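Local coordinates for aminoglycoside 3'-phosphotransferase AphA1-IAB (Acinetobacter baumannii, PDB 4FEV), which probably phosphorylates the 3'-hydroxyl of kanamycin and related aminoglycosides at the expense of ATP, which confers resistance to these antibiotics, at residues Glu52-His57 against Thr99-Gly104; Thr67-Arg72 against Ile216-Val221; Thr106-Leu111 against Ser201-Ile206. All coordinates share one frame; numbering follows the deposited sequence.

Contact 1: Glu52-His57 against Thr99-Gly104; sequences ELFLKH and TTAIPG. With PP1 (1-ter-butyl-3-p-tolyl-1H-pyrazolo[3,4-D]pyrimidin-4-ylamine), chain H.
Backbone hydrogen bonds tie Phe54 to Thr99 in both directions: Phe54 N donates to Thr99 O at 2.8 Å, and Thr99 N returns a nearly straight bond (170° at the hydrogen) to Phe54 O. This hydrogen-bonded antiparallel pair is followed by the non-hydrogen-bonded pair Leu53–Thr100, whose side chains diverge. Strand 94-100 ends there, and Ala101 N reaches Glu52 O at 3.0 Å from above the carbonyl plane, 37° out of it. Two waters bridge the margins, one between Glu52 O and Ala101 O, the other between Phe54 O and Thr99 OG1.

Strands 53-59 and 94-100 are neighbours in the N-lobe sheet of a kinase-like fold, and 101-104 follows as the hinge toward the C-lobe. In the manner of a kinase hinge, Ile102 grips the adenine-like inhibitor PP1 twice: its N donates to PP1 N7 at 3.0 Å and its O accepts from PP1 N10 at 2.9 Å.

Apolar packing completes the pocket. With CG anti to its carbonyl carbon (chi1 -79°), Phe54 lays one ring face over the PP1 bicycle, CE2 lying 3.4 Å from PP1 C6. Ala101 CB fits at the ring edge, 3.5 Å from Phe54 CE2, where a small methyl suffices. The extended Glu52 passes alongside that methyl and carries its carboxylate on to a salt bridge with Arg43.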
loop_
_atom_site.group_PDB
_atom_site.type_symbol
_atom_site.label_atom_id
_atom_site.label_comp_id
_atom_site.label_asym_id
_atom_site.label_seq_id
_atom_site.Cartn_x
_atom_site.Cartn_y
_atom_site.Cartn_z
ATOM N N GLU A 52 -0.740 15.861 14.051
ATOM C CA GLU A 52 -1.192 15.893 12.668
ATOM C C GLU A 52 -2.037 14.649 12.384
ATOM O O GLU A 52 -1.738 13.566 12.881
ATOM C CB GLU A 52 0.012 15.931 11.733
ATOM C CG GLU A 52 -0.326 15.968 10.253
ATOM C CD GLU A 52 0.896 16.231 9.389
ATOM O OE1 GLU A 52 1.700 15.296 9.189
ATOM O OE2 GLU A 52 1.058 17.376 8.914
ATOM N N LEU A 53 -3.092 14.819 11.593
ATOM C CA LEU A 53 -3.986 13.719 11.236
ATOM C C LEU A 53 -4.177 13.658 9.726
ATOM O O LEU A 53 -3.999 14.663 9.023
ATOM C CB LEU A 53 -5.361 13.907 11.877
ATOM C CG LEU A 53 -5.457 14.155 13.377
ATOM C CD1 LEU A 53 -6.908 14.410 13.797
ATOM C CD2 LEU A 53 -4.867 12.985 14.147
ATOM N N PHE A 54 -4.565 12.487 9.235
ATOM C CA PHE A 54 -5.029 12.359 7.861
ATOM C C PHE A 54 -6.473 11.875 7.789
ATOM O O PHE A 54 -6.894 11.012 8.564
ATOM C CB PHE A 54 -4.112 11.438 7.059
ATOM C CG PHE A 54 -2.850 12.104 6.619
ATOM C CD1 PHE A 54 -2.828 12.867 5.465
ATOM C CD2 PHE A 54 -1.687 11.991 7.365
ATOM C CE1 PHE A 54 -1.670 13.505 5.055
ATOM C CE2 PHE A 54 -0.517 12.626 6.954
ATOM C CZ PHE A 54 -0.514 13.381 5.802
ATOM N N LEU A 55 -7.231 12.442 6.855
ATOM C CA LEU A 55 -8.607 12.015 6.646
ATOM C C LEU A 55 -8.848 11.559 5.206
ATOM O O LEU A 55 -8.704 12.343 4.261
ATOM C CB LEU A 55 -9.578 13.131 7.033
ATOM C CG LEU A 55 -11.076 12.908 6.805
ATOM C CD1 LEU A 55 -11.588 11.701 7.592
ATOM C CD2 LEU A 55 -11.853 14.160 7.195
ATOM N N LYS A 56 -9.211 10.289 5.048
ATOM C CA LYS A 56 -9.556 9.739 3.745
ATOM C C LYS A 56 -11.064 9.702 3.541
ATOM O O LYS A 56 -11.812 9.263 4.418
ATOM C CB LYS A 56 -9.024 8.321 3.594
ATOM C CG LYS A 56 -7.598 8.213 3.163
ATOM C CD LYS A 56 -7.363 6.824 2.579
ATOM C CE LYS A 56 -5.919 6.631 2.186
ATOM N NZ LYS A 56 -5.728 5.349 1.461
ATOM N N HIS A 57 -11.507 10.147 2.370
ATOM C CA HIS A 57 -12.917 10.106 2.024
ATOM C C HIS A 57 -13.119 9.374 0.704
ATOM O O HIS A 57 -12.657 9.828 -0.353
ATOM C CB HIS A 57 -13.488 11.518 1.929
ATOM C CG HIS A 57 -14.901 11.563 1.437
ATOM N ND1 HIS A 57 -15.376 12.572 0.628
ATOM C CD2 HIS A 57 -15.942 10.723 1.639
ATOM C CE1 HIS A 57 -16.648 12.349 0.349
ATOM N NE2 HIS A 57 -17.015 11.232 0.949
ATOM N N THR A 99 -7.046 9.024 10.587
ATOM C CA THR A 99 -5.907 8.384 11.235
ATOM C C THR A 99 -4.876 9.408 11.706
ATOM O O THR A 99 -4.860 10.544 11.227
ATOM C CB THR A 99 -5.190 7.412 10.274
ATOM O OG1 THR A 99 -4.694 8.143 9.143
ATOM C CG2 THR A 99 -6.145 6.318 9.793
ATOM N N THR A 100 -4.005 8.988 12.625
ATOM C CA THR A 100 -2.874 9.811 13.055
ATOM C C THR A 100 -1.770 9.759 12.006
ATOM O O THR A 100 -1.526 8.724 11.402
ATOM C CB THR A 100 -2.279 9.330 14.388
ATOM O OG1 THR A 100 -1.800 7.987 14.235
ATOM C CG2 THR A 100 -3.324 9.393 15.518
ATOM N N ALA A 101 -1.109 10.885 11.777
ATOM C CA ALA A 101 -0.026 10.906 10.810
ATOM C C ALA A 101 1.200 10.234 11.409
ATOM O O ALA A 101 1.456 10.331 12.606
ATOM C CB ALA A 101 0.295 12.341 10.389
ATOM N N ILE A 102 1.938 9.515 10.581
ATOM C CA ILE A 102 3.273 9.107 10.961
ATOM C C ILE A 102 4.205 10.236 10.535
ATOM O O ILE A 102 4.315 10.537 9.341
ATOM C CB ILE A 102 3.673 7.803 10.258
ATOM C CG1 ILE A 102 2.746 6.663 10.685
ATOM C CG2 ILE A 102 5.113 7.453 10.570
ATOM C CD1 ILE A 102 3.041 5.394 9.963
ATOM N N PRO A 103 4.869 10.881 11.505
ATOM C CA PRO A 103 5.753 12.007 11.174
ATOM C C PRO A 103 6.927 11.582 10.301
ATOM O O PRO A 103 7.428 10.461 10.423
ATOM C CB PRO A 103 6.267 12.462 12.538
ATOM C CG PRO A 103 6.140 11.258 13.414
ATOM C CD PRO A 103 4.919 10.539 12.937
ATOM N N GLY A 104 7.354 12.475 9.413
ATOM C CA GLY A 104 8.529 12.233 8.604
ATOM C C GLY A 104 8.306 12.388 7.114
ATOM O O GLY A 104 7.341 13.016 6.679
HETATM N N1 PP1 H . -0.925 9.172 4.248
HETATM C C2 PP1 H . -0.265 8.491 7.719
HETATM N N3 PP1 H . -0.926 8.428 6.580
HETATM C C4 PP1 H . -0.459 9.066 5.490
HETATM C C5 PP1 H . 0.724 9.789 5.543
HETATM C C6 PP1 H . 1.393 9.823 6.776
HETATM N N7 PP1 H . 0.863 9.171 7.809
HETATM N N8 PP1 H . -0.191 9.864 3.530
HETATM C C9 PP1 H . 0.878 10.269 4.231
HETATM N N10 PP1 H . 2.539 10.463 7.012
HETATM C C11 PP1 H . 1.870 11.115 3.717
HETATM C C12 PP1 H . 3.030 11.459 4.402
HETATM C C13 PP1 H . 3.986 12.297 3.841
HETATM C C14 PP1 H . 3.790 12.802 2.567
HETATM C C15 PP1 H . 2.640 12.462 1.860
HETATM C C16 PP1 H . 1.695 11.613 2.429
HETATM C C24 PP1 H . 4.841 13.725 1.948
HETATM C C28 PP1 H . -2.177 8.526 3.757
HETATM C C29 PP1 H . -2.308 8.864 2.271
HETATM C C33 PP1 H . -2.049 7.002 3.936
HETATM C C37 PP1 H . -3.377 9.064 4.547
HETATM O O HOH W 1 0.325 12.154 14.270
HETATM O O HOH W 2 -6.744 8.328 6.961
#

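Contact 2: Thr67-Arg72 against Ile216-Val221; sequences TDEMVR and IDVGRV. With PP1 (1-ter-butyl-3-p-tolyl-1H-pyrazolo[3,4-D]pyrimidin-4-ylamine), chain H.
In the kinase-like fold of this enzyme, helix 61-76 of the N-lobe takes the place of helix C, and the loop after strand 211-215 carries Asp217, which probably corresponds to the metal-binding aspartate of the kinase DFG motif. Arg72 and Gly219 bring the two together. Gly219 CA lies 3.7 Å from Glu69 CA, a close passage of backbone against backbone in which glycine keeps the turn slim.

Arg72 spans the type I turn from Val218 to Val221. Its chain, extended from CG to NE, runs past the turn, with CB 3.3 Å from Val218 O and CD 3.2 Å from Gly219 O. NE then donates to Val221 O at 2.9 Å; that oxygen is in the guanidinium plane, and NE meets one of its lone pairs. The bond is somewhat bent, 147° at the hydrogen. Gly219 O sits over one face of the guanidinium without being hydrogen-bonded to NE.

At the other end of the group, NH1 bonds back to Asp68 O at 3.1 Å, so two carbonyls in the guanidinium plane fix its rotation. Asp68 O also accepts from Arg72 N, the two donors arriving from opposite faces of its plane. Phe142 adds a cation-pi contact. The branched Val218 and Val221 pack beside it: Val218 CG2 rests 4.0 Å from Glu69 O, and Val221 CB lies against Arg72 CG.

Glu69 OE2 and Asp217 OD1, like charges, come within 4.7 Å; Lys56, salt-bridged to both residues, probably offsets the repulsion. This lysine-glutamate-aspartate grouping, joining strand, helix C and DFG-like loop, is characteristic of the protein kinase fold and its aminoglycoside phosphotransferase relatives.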
loop_
_atom_site.group_PDB
_atom_site.type_symbol
_atom_site.label_atom_id
_atom_site.label_comp_id
_atom_site.label_asym_id
_atom_site.label_seq_id
_atom_site.Cartn_x
_atom_site.Cartn_y
_atom_site.Cartn_z
ATOM N N THR A 67 -12.769 1.243 3.201
ATOM C CA THR A 67 -13.176 0.257 4.198
ATOM C C THR A 67 -12.152 -0.882 4.309
ATOM O O THR A 67 -11.807 -1.326 5.413
ATOM C CB THR A 67 -14.564 -0.299 3.866
ATOM O OG1 THR A 67 -15.500 0.790 3.820
ATOM C CG2 THR A 67 -14.996 -1.332 4.904
ATOM N N ASP A 68 -11.655 -1.343 3.164
ATOM C CA ASP A 68 -10.609 -2.364 3.132
ATOM C C ASP A 68 -9.365 -1.910 3.891
ATOM O O ASP A 68 -8.755 -2.677 4.642
ATOM C CB ASP A 68 -10.204 -2.671 1.686
ATOM C CG ASP A 68 -11.271 -3.435 0.919
ATOM O OD1 ASP A 68 -12.231 -3.931 1.550
ATOM O OD2 ASP A 68 -11.134 -3.552 -0.321
ATOM N N GLU A 69 -8.970 -0.661 3.665
ATOM C CA GLU A 69 -7.823 -0.102 4.362
ATOM C C GLU A 69 -8.040 -0.020 5.875
ATOM O O GLU A 69 -7.127 -0.303 6.667
ATOM C CB GLU A 69 -7.511 1.282 3.811
ATOM C CG GLU A 69 -6.335 1.952 4.476
ATOM C CD GLU A 69 -6.098 3.335 3.906
ATOM O OE1 GLU A 69 -6.763 3.681 2.904
ATOM O OE2 GLU A 69 -5.256 4.073 4.454
ATOM N N MET A 70 -9.238 0.372 6.283
ATOM C CA MET A 70 -9.523 0.485 7.708
ATOM C C MET A 70 -9.330 -0.856 8.407
ATOM O O MET A 70 -8.655 -0.940 9.440
ATOM C CB MET A 70 -10.932 1.036 7.953
ATOM C CG MET A 70 -11.288 1.172 9.441
ATOM S SD MET A 70 -11.881 -0.370 10.194
ATOM C CE MET A 70 -13.469 -0.488 9.385
ATOM N N VAL A 71 -9.899 -1.925 7.862
ATOM C CA VAL A 71 -9.773 -3.201 8.582
ATOM C C VAL A 71 -8.384 -3.793 8.558
ATOM O O VAL A 71 -8.004 -4.505 9.483
ATOM C CB VAL A 71 -10.798 -4.222 8.150
ATOM C CG1 VAL A 71 -12.095 -3.611 8.423
ATOM C CG2 VAL A 71 -10.632 -4.598 6.650
ATOM N N ARG A 72 -7.609 -3.459 7.534
ATOM C CA ARG A 72 -6.239 -3.948 7.471
ATOM C C ARG A 72 -5.330 -3.168 8.433
ATOM O O ARG A 72 -4.443 -3.758 9.065
ATOM C CB ARG A 72 -5.737 -3.967 6.017
ATOM C CG ARG A 72 -6.297 -5.175 5.242
ATOM C CD ARG A 72 -6.383 -4.938 3.731
ATOM N NE ARG A 72 -6.927 -6.097 3.014
ATOM C CZ ARG A 72 -8.227 -6.348 2.865
ATOM N NH1 ARG A 72 -9.133 -5.551 3.424
ATOM N NH2 ARG A 72 -8.629 -7.418 2.182
ATOM N N ILE A 216 2.459 2.965 5.344
ATOM C CA ILE A 216 1.118 3.504 5.202
ATOM C C ILE A 216 0.462 2.855 3.996
ATOM O O ILE A 216 1.110 2.080 3.288
ATOM C CB ILE A 216 1.164 5.047 5.001
ATOM C CG1 ILE A 216 1.989 5.398 3.749
ATOM C CG2 ILE A 216 1.746 5.718 6.233
ATOM C CD1 ILE A 216 1.950 6.900 3.355
ATOM N N ASP A 217 -0.814 3.174 3.766
ATOM C CA ASP A 217 -1.550 2.718 2.590
ATOM C C ASP A 217 -1.645 1.194 2.493
ATOM O O ASP A 217 -1.174 0.584 1.526
ATOM C CB ASP A 217 -0.945 3.302 1.309
ATOM C CG ASP A 217 -1.997 3.761 0.334
ATOM O OD1 ASP A 217 -2.617 4.814 0.603
ATOM O OD2 ASP A 217 -2.199 3.073 -0.691
ATOM N N VAL A 218 -2.297 0.592 3.483
ATOM C CA VAL A 218 -2.242 -0.855 3.670
ATOM C C VAL A 218 -3.499 -1.575 3.187
ATOM O O VAL A 218 -3.787 -2.686 3.625
ATOM C CB VAL A 218 -2.011 -1.180 5.161
ATOM C CG1 VAL A 218 -0.676 -0.630 5.612
ATOM C CG2 VAL A 218 -3.153 -0.619 6.032
ATOM N N GLY A 219 -4.243 -0.948 2.278
ATOM C CA GLY A 219 -5.509 -1.500 1.828
ATOM C C GLY A 219 -5.436 -2.781 1.024
ATOM O O GLY A 219 -6.449 -3.458 0.839
ATOM N N ARG A 220 -4.244 -3.132 0.560
ATOM C CA ARG A 220 -4.043 -4.384 -0.182
ATOM C C ARG A 220 -3.339 -5.468 0.645
ATOM O O ARG A 220 -2.989 -6.531 0.131
ATOM C CB ARG A 220 -3.261 -4.102 -1.475
ATOM C CG ARG A 220 -3.969 -3.061 -2.357
ATOM C CD ARG A 220 -3.292 -2.771 -3.714
ATOM N NE ARG A 220 -4.166 -1.926 -4.540
ATOM C CZ ARG A 220 -3.771 -0.868 -5.250
ATOM N NH1 ARG A 220 -4.662 -0.171 -5.940
ATOM N NH2 ARG A 220 -2.495 -0.498 -5.281
ATOM N N VAL A 221 -3.132 -5.200 1.926
ATOM C CA VAL A 221 -2.527 -6.201 2.812
ATOM C C VAL A 221 -3.240 -7.551 2.738
ATOM O O VAL A 221 -4.475 -7.618 2.711
ATOM C CB VAL A 221 -2.480 -5.712 4.285
ATOM C CG1 VAL A 221 -2.246 -6.894 5.280
ATOM C CG2 VAL A 221 -1.388 -4.674 4.445
HETATM N N1 PP1 H . -0.925 9.172 4.248
HETATM C C2 PP1 H . -0.265 8.491 7.719
HETATM N N3 PP1 H . -0.926 8.428 6.580
HETATM C C4 PP1 H . -0.459 9.066 5.490
HETATM C C5 PP1 H . 0.724 9.789 5.543
HETATM C C6 PP1 H . 1.393 9.823 6.776
HETATM N N7 PP1 H . 0.863 9.171 7.809
HETATM N N8 PP1 H . -0.191 9.864 3.530
HETATM C C9 PP1 H . 0.878 10.269 4.231
HETATM N N10 PP1 H . 2.539 10.463 7.012
HETATM C C11 PP1 H . 1.870 11.115 3.717
HETATM C C12 PP1 H . 3.030 11.459 4.402
HETATM C C13 PP1 H . 3.986 12.297 3.841
HETATM C C14 PP1 H . 3.790 12.802 2.567
HETATM C C15 PP1 H . 2.640 12.462 1.860
HETATM C C16 PP1 H . 1.695 11.613 2.429
HETATM C C24 PP1 H . 4.841 13.725 1.948
HETATM C C28 PP1 H . -2.177 8.526 3.757
HETATM C C29 PP1 H . -2.308 8.864 2.271
HETATM C C33 PP1 H . -2.049 7.002 3.936
HETATM C C37 PP1 H . -3.377 9.064 4.547
#

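Contact 3: Thr106-Leu111 against Ser201-Ile206; sequences TAFQVL and SLDNLI. With PP1 (1-ter-butyl-3-p-tolyl-1H-pyrazolo[3,4-D]pyrimidin-4-ylamine), chain H.
Leu202 packs tightly against the start of helix 107-113. Its CB meets Phe108 CB at 3.8 Å; farther out, CD2 lies 3.9 Å from Ala107 CB. The small Ala107 lets the helix approach closely, while Leu125 and Leu233, from helices 118-133 and 227-237, also touch Leu202. Backbone bonds hold the same part: Ala107 N donates to Leu205 O at 2.8 Å, and Phe108 N reaches Leu202 O at 3.1 Å from above the carbonyl plane.

Thr106 forms a non-hydrogen-bonded antiparallel pair with Ile206 and is also the N-cap of the helix. It makes a capping box with Gln109: Gln109 N donates to Thr106 OG1 at 3.0 Å, and Thr106 N meets a lone pair of Gln109 OE1. Having OG1 between the backbone N and the carbonyl carbon (chi1 66°) turns the hydroxyl to the helix and sends CG2 toward Ile206 CD1.

Toward the substrate side the fit is looser and wetter. The Phe108 ring and the Asp203 carboxylate lie side by side, pointing the same way, their planes 64° apart. A water bridges Thr106 OG1 at 2.8 Å and Asp203 OD1 at 2.6 Å, donating to the carboxylate. Asp203 lies in the loop that follows Asp199, the probable proton acceptor, and the nearest approach of its side chain to the bound kanamycin is about 5 Å.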
loop_
_atom_site.group_PDB
_atom_site.type_symbol
_atom_site.label_atom_id
_atom_site.label_comp_id
_atom_site.label_asym_id
_atom_site.label_seq_id
_atom_site.Cartn_x
_atom_site.Cartn_y
_atom_site.Cartn_z
ATOM N N THR A 106 8.667 10.367 3.087
ATOM C CA THR A 106 8.652 9.067 2.425
ATOM C C THR A 106 10.066 8.633 2.064
ATOM O O THR A 106 10.987 9.462 1.996
ATOM C CB THR A 106 7.826 9.102 1.132
ATOM O OG1 THR A 106 8.475 9.956 0.171
ATOM C CG2 THR A 106 6.417 9.596 1.412
ATOM N N ALA A 107 10.232 7.333 1.831
ATOM C CA ALA A 107 11.490 6.788 1.352
ATOM C C ALA A 107 11.924 7.530 0.083
ATOM O O ALA A 107 13.102 7.857 -0.081
ATOM C CB ALA A 107 11.350 5.287 1.077
ATOM N N PHE A 108 10.964 7.790 -0.798
ATOM C CA PHE A 108 11.232 8.489 -2.055
ATOM C C PHE A 108 11.808 9.872 -1.771
ATOM O O PHE A 108 12.826 10.270 -2.352
ATOM C CB PHE A 108 9.954 8.618 -2.892
ATOM C CG PHE A 108 10.180 9.264 -4.247
ATOM C CD1 PHE A 108 10.606 8.502 -5.328
ATOM C CD2 PHE A 108 9.994 10.627 -4.424
ATOM C CE1 PHE A 108 10.826 9.100 -6.578
ATOM C CE2 PHE A 108 10.212 11.226 -5.662
ATOM C CZ PHE A 108 10.628 10.461 -6.735
ATOM N N GLN A 109 11.162 10.599 -0.864
ATOM C CA GLN A 109 11.632 11.930 -0.496
ATOM C C GLN A 109 13.044 11.933 0.071
ATOM O O GLN A 109 13.856 12.805 -0.269
ATOM C CB GLN A 109 10.688 12.559 0.511
ATOM C CG GLN A 109 9.388 13.027 -0.088
ATOM C CD GLN A 109 8.537 13.711 0.948
ATOM O OE1 GLN A 109 8.146 13.097 1.938
ATOM N NE2 GLN A 109 8.282 14.998 0.754
ATOM N N VAL A 110 13.343 10.971 0.936
ATOM C CA VAL A 110 14.646 10.965 1.596
ATOM C C VAL A 110 15.743 10.539 0.629
ATOM O O VAL A 110 16.876 11.011 0.728
ATOM C CB VAL A 110 14.662 10.120 2.906
ATOM C CG1 VAL A 110 13.665 10.702 3.921
ATOM C CG2 VAL A 110 14.335 8.671 2.626
ATOM N N LEU A 111 15.403 9.650 -0.303
ATOM C CA LEU A 111 16.336 9.241 -1.347
ATOM C C LEU A 111 16.738 10.430 -2.218
ATOM O O LEU A 111 17.914 10.590 -2.551
ATOM C CB LEU A 111 15.733 8.131 -2.211
ATOM C CG LEU A 111 16.104 6.691 -1.845
ATOM C CD1 LEU A 111 15.117 5.700 -2.439
ATOM C CD2 LEU A 111 17.509 6.391 -2.339
ATOM N N SER A 201 5.762 0.496 -2.227
ATOM C CA SER A 201 6.508 1.452 -3.050
ATOM C C SER A 201 7.294 2.409 -2.164
ATOM O O SER A 201 7.089 2.457 -0.944
ATOM C CB SER A 201 5.530 2.268 -3.893
ATOM O OG SER A 201 4.783 3.124 -3.048
ATOM N N LEU A 202 8.174 3.206 -2.776
ATOM C CA LEU A 202 8.949 4.186 -2.017
ATOM C C LEU A 202 8.067 5.290 -1.424
ATOM O O LEU A 202 8.492 6.010 -0.520
ATOM C CB LEU A 202 10.039 4.814 -2.903
ATOM C CG LEU A 202 11.161 3.898 -3.414
ATOM C CD1 LEU A 202 12.089 4.655 -4.392
ATOM C CD2 LEU A 202 11.956 3.325 -2.240
ATOM N N ASP A 203 6.850 5.446 -1.947
ATOM C CA ASP A 203 5.919 6.452 -1.423
ATOM C C ASP A 203 5.246 6.043 -0.108
ATOM O O ASP A 203 4.690 6.887 0.601
ATOM C CB ASP A 203 4.806 6.749 -2.437
ATOM C CG ASP A 203 5.319 7.412 -3.708
ATOM O OD1 ASP A 203 6.294 8.197 -3.629
ATOM O OD2 ASP A 203 4.739 7.150 -4.786
ATOM N N ASN A 204 5.262 4.752 0.199
ATOM C CA ASN A 204 4.445 4.214 1.299
ATOM C C ASN A 204 5.232 3.794 2.546
ATOM O O ASN A 204 4.689 3.168 3.467
ATOM C CB ASN A 204 3.589 3.050 0.792
ATOM C CG ASN A 204 2.481 3.520 -0.142
ATOM O OD1 ASN A 204 2.086 4.678 -0.084
ATOM N ND2 ASN A 204 1.976 2.625 -0.998
ATOM N N LEU A 205 6.511 4.145 2.564
ATOM C CA LEU A 205 7.380 3.870 3.695
ATOM C C LEU A 205 7.895 5.186 4.239
ATOM O O LEU A 205 8.363 6.019 3.481
ATOM C CB LEU A 205 8.519 2.964 3.243
ATOM C CG LEU A 205 7.896 1.586 2.964
ATOM C CD1 LEU A 205 8.473 0.874 1.760
ATOM C CD2 LEU A 205 7.982 0.734 4.221
ATOM N N ILE A 206 7.801 5.381 5.553
ATOM C CA ILE A 206 8.078 6.687 6.142
ATOM C C ILE A 206 9.338 6.674 6.996
ATOM O O ILE A 206 9.480 5.843 7.899
ATOM C CB ILE A 206 6.889 7.182 6.988
ATOM C CG1 ILE A 206 5.598 7.165 6.163
ATOM C CG2 ILE A 206 7.177 8.570 7.567
ATOM C CD1 ILE A 206 5.588 8.191 5.047
HETATM N N1 PP1 H . -0.925 9.172 4.248
HETATM C C2 PP1 H . -0.265 8.491 7.719
HETATM N N3 PP1 H . -0.926 8.428 6.580
HETATM C C4 PP1 H . -0.459 9.066 5.490
HETATM C C5 PP1 H . 0.724 9.789 5.543
HETATM C C6 PP1 H . 1.393 9.823 6.776
HETATM N N7 PP1 H . 0.863 9.171 7.809
HETATM N N8 PP1 H . -0.191 9.864 3.530
HETATM C C9 PP1 H . 0.878 10.269 4.231
HETATM N N10 PP1 H . 2.539 10.463 7.012
HETATM C C11 PP1 H . 1.870 11.115 3.717
HETATM C C12 PP1 H . 3.030 11.459 4.402
HETATM C C13 PP1 H . 3.986 12.297 3.841
HETATM C C14 PP1 H . 3.790 12.802 2.567
HETATM C C15 PP1 H . 2.640 12.462 1.860
HETATM C C16 PP1 H . 1.695 11.613 2.429
HETATM C C24 PP1 H . 4.841 13.725 1.948
HETATM C C28 PP1 H . -2.177 8.526 3.757
HETATM C C29 PP1 H . -2.308 8.864 2.271
HETATM C C33 PP1 H . -2.049 7.002 3.936
HETATM C C37 PP1 H . -3.377 9.064 4.547
HETATM O O HOH W 3 6.848 10.273 -2.082
#

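All three contacts border the PP1 site between the lobes. Contact 3 is the most buried, joining a helix start to the catalytic loop by leucine packing and main-chain bonds; contacts 1 and 2 are only partly buried. Contact 1 is sheet pairing that runs into the hinge, whereas contact 2, without regular pairing, relies on one arginine bond to a carbonyl, backed by close backbone packing. Lys56, from the strand of contact 1, ties it to contact 2. Contacts 1 and 3 meet where Ile102 and Pro103 pack on Ile206. Contacts 2 and 3 join at Ile216 N and Asn204 O, a probable hydrogen bond.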